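Local coordinates for protein cytolethal distending toxin subunit B (Escherichia coli, PDB 2F1N) that nicks DNA as the endonuclease subunit of a tripartite bacterial toxin, very probably damaging the DNA of intoxicated cells and causing their G2/M arrest, at residues H175-W180 with N228-R233. Sequence-based numbering, arbitrary orientation.
Sequences HQALNW and NSVAFR
N228 reaches across to 175-180 with its carboxamide nitrogen, and ND2 spends both hydrogens there. One bond runs to A177 O (2.9 Å), with ND2 standing well above that carbonyl's plane. The other, straighter at 164°, ends on N179 OD1, also 2.9 Å from ND2. OD1 of N179 lies in the plane of the N228 amide, but the two amide planes are turned 66° apart and ND2 stands above the plane of the N179 carbonyl. With CG of N228 anti to its own backbone N (chi1 -172°), the amide points at the turn that follows helix 173-176. The indole of W180 makes the second polar link: NE1 donates to S229 OG at 3.1 Å, the hydroxyl tilted from the ring plane, while N228 N sits over one ring face toward its rim. At the outer end V230 lays its two methyls along the end of the helix and the residue after it, CG1 on CB of Q176 and CG2 on CB of A177, at 3.3 Å closer than usual for two carbons. These contacts join the helix-to-strand turn before strand 179-183 to the loop leaving its antiparallel neighbour 222-228, at one end of the six-stranded sheet of a DNase I-like fold. The loop is shaped by N228 itself: OD1 closes an Asx turn by accepting V230 N (3.0 Å) in the carbonyl plane, and also takes A231 N, two bonds that would hold the amide's rotation with ND2 turned to 175-180. A water accepts from S229 N and donates to the carbonyls of Q176 and L178; a second donates to N179 OD1 and accepts from R233 N. Farther out, N179 ND2 is hydrogen-bonded to the D12 carboxylate, the S229 hydroxyl also to the Y164 carbonyl, and F167 of helix 156-168 meets the W180 ring nearly parallel.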
loop_
_atom_site.group_PDB
_atom_site.type_symbol
_atom_site.label_atom_id
_atom_site.label_comp_id
_atom_site.label_asym_id
_atom_site.label_seq_id
_atom_site.Cartn_x
_atom_site.Cartn_y
_atom_site.Cartn_z
ATOM N N HIS A 175 -3.539 -18.036 9.367
ATOM C CA HIS A 175 -3.054 -17.240 8.220
ATOM C C HIS A 175 -3.969 -17.318 6.997
ATOM O O HIS A 175 -4.094 -16.348 6.232
ATOM C CB HIS A 175 -1.643 -17.678 7.810
ATOM C CG HIS A 175 -0.567 -17.047 8.637
ATOM N ND1 HIS A 175 -0.363 -17.386 9.956
ATOM C CD2 HIS A 175 0.386 -16.137 8.321
ATOM C CE1 HIS A 175 0.645 -16.675 10.437
ATOM N NE2 HIS A 175 1.108 -15.901 9.472
ATOM N N GLN A 176 -4.612 -18.463 6.782
ATOM C CA GLN A 176 -5.507 -18.566 5.628
ATOM C C GLN A 176 -6.645 -17.559 5.735
ATOM O O GLN A 176 -7.133 -17.075 4.725
ATOM C CB GLN A 176 -6.107 -20.000 5.477
ATOM C CG GLN A 176 -5.101 -21.110 5.109
ATOM C CD GLN A 176 -5.677 -22.510 5.398
ATOM O OE1 GLN A 176 -6.864 -22.734 5.183
ATOM N NE2 GLN A 176 -4.831 -23.437 5.873
ATOM N N ALA A 177 -7.061 -17.235 6.966
ATOM C CA ALA A 177 -8.218 -16.383 7.199
ATOM C C ALA A 177 -7.907 -14.965 7.586
ATOM O O ALA A 177 -8.771 -14.265 8.109
ATOM C CB ALA A 177 -9.192 -17.066 8.295
ATOM N N LEU A 178 -6.681 -14.505 7.345
ATOM C CA LEU A 178 -6.349 -13.108 7.613
ATOM C C LEU A 178 -7.174 -12.187 6.710
ATOM O O LEU A 178 -7.518 -12.523 5.550
ATOM C CB LEU A 178 -4.838 -12.884 7.367
ATOM C CG LEU A 178 -3.842 -13.590 8.323
ATOM C CD1 LEU A 178 -2.364 -13.434 7.790
ATOM C CD2 LEU A 178 -3.947 -13.067 9.800
ATOM N N ASN A 179 -7.558 -11.030 7.229
ATOM C CA ASN A 179 -8.179 -10.032 6.379
ATOM C C ASN A 179 -7.081 -9.240 5.716
ATOM O O ASN A 179 -6.250 -8.693 6.406
ATOM C CB ASN A 179 -9.054 -9.099 7.209
ATOM C CG ASN A 179 -10.248 -9.843 7.815
ATOM O OD1 ASN A 179 -11.003 -10.458 7.096
ATOM N ND2 ASN A 179 -10.392 -9.791 9.139
ATOM N N TRP A 180 -7.094 -9.193 4.390
ATOM C CA TRP A 180 -6.023 -8.477 3.662
ATOM C C TRP A 180 -6.540 -7.281 2.883
ATOM O O TRP A 180 -7.724 -7.230 2.467
ATOM C CB TRP A 180 -5.242 -9.429 2.763
ATOM C CG TRP A 180 -6.028 -10.392 1.901
ATOM C CD1 TRP A 180 -6.278 -11.704 2.197
ATOM C CD2 TRP A 180 -6.606 -10.158 0.602
ATOM N NE1 TRP A 180 -6.965 -12.300 1.168
ATOM C CE2 TRP A 180 -7.165 -11.392 0.167
ATOM C CE3 TRP A 180 -6.673 -9.035 -0.275
ATOM C CZ2 TRP A 180 -7.826 -11.546 -1.073
ATOM C CZ3 TRP A 180 -7.324 -9.195 -1.529
ATOM C CH2 TRP A 180 -7.872 -10.444 -1.918
ATOM N N ASN A 228 -10.545 -11.715 1.840
ATOM C CA ASN A 228 -10.256 -12.766 2.784
ATOM C C ASN A 228 -10.340 -14.088 2.029
ATOM O O ASN A 228 -11.350 -14.372 1.348
ATOM C CB ASN A 228 -11.272 -12.774 3.945
ATOM C CG ASN A 228 -10.873 -13.727 5.020
ATOM O OD1 ASN A 228 -10.753 -14.957 4.809
ATOM N ND2 ASN A 228 -10.627 -13.177 6.217
ATOM N N SER A 229 -9.272 -14.871 2.105
ATOM C CA SER A 229 -9.150 -16.032 1.215
ATOM C C SER A 229 -9.975 -17.243 1.647
ATOM O O SER A 229 -10.103 -18.204 0.865
ATOM C CB SER A 229 -7.704 -16.438 1.033
ATOM O OG SER A 229 -7.014 -15.303 0.481
ATOM N N VAL A 230 -10.497 -17.209 2.866
ATOM C CA VAL A 230 -11.332 -18.347 3.317
ATOM C C VAL A 230 -12.740 -17.946 3.674
ATOM O O VAL A 230 -13.694 -18.723 3.421
ATOM C CB VAL A 230 -10.660 -19.245 4.364
ATOM C CG1 VAL A 230 -9.476 -19.948 3.715
ATOM C CG2 VAL A 230 -10.205 -18.485 5.481
ATOM N N ALA A 231 -12.907 -16.759 4.232
ATOM C CA ALA A 231 -14.258 -16.321 4.576
ATOM C C ALA A 231 -14.406 -14.824 4.490
ATOM O O ALA A 231 -14.176 -14.112 5.444
ATOM C CB ALA A 231 -14.674 -16.819 5.956
ATOM N N PHE A 232 -14.848 -14.386 3.337
ATOM C CA PHE A 232 -15.021 -12.987 3.073
ATOM C C PHE A 232 -16.398 -12.486 3.483
ATOM O O PHE A 232 -17.409 -13.062 3.090
ATOM C CB PHE A 232 -14.831 -12.706 1.591
ATOM C CG PHE A 232 -14.953 -11.258 1.257
ATOM C CD1 PHE A 232 -14.057 -10.342 1.799
ATOM C CD2 PHE A 232 -16.001 -10.791 0.456
ATOM C CE1 PHE A 232 -14.182 -8.979 1.530
ATOM C CE2 PHE A 232 -16.118 -9.421 0.187
ATOM C CZ PHE A 232 -15.215 -8.531 0.714
ATOM N N ARG A 233 -16.430 -11.372 4.204
ATOM C CA ARG A 233 -17.667 -10.606 4.350
ATOM C C ARG A 233 -17.375 -9.142 4.031
ATOM O O ARG A 233 -16.383 -8.587 4.522
ATOM C CB ARG A 233 -18.250 -10.718 5.765
ATOM C CG ARG A 233 -18.845 -12.097 6.115
ATOM C CD ARG A 233 -17.873 -12.976 6.895
ATOM N NE ARG A 233 -18.464 -14.204 7.442
ATOM C CZ ARG A 233 -17.802 -15.065 8.215
ATOM N NH1 ARG A 233 -16.532 -14.834 8.551
ATOM N NH2 ARG A 233 -18.405 -16.159 8.666
HETATM O O HOH W 1 -7.074 -14.444 3.714
HETATM O O HOH W 2 -13.813 -10.732 5.716
#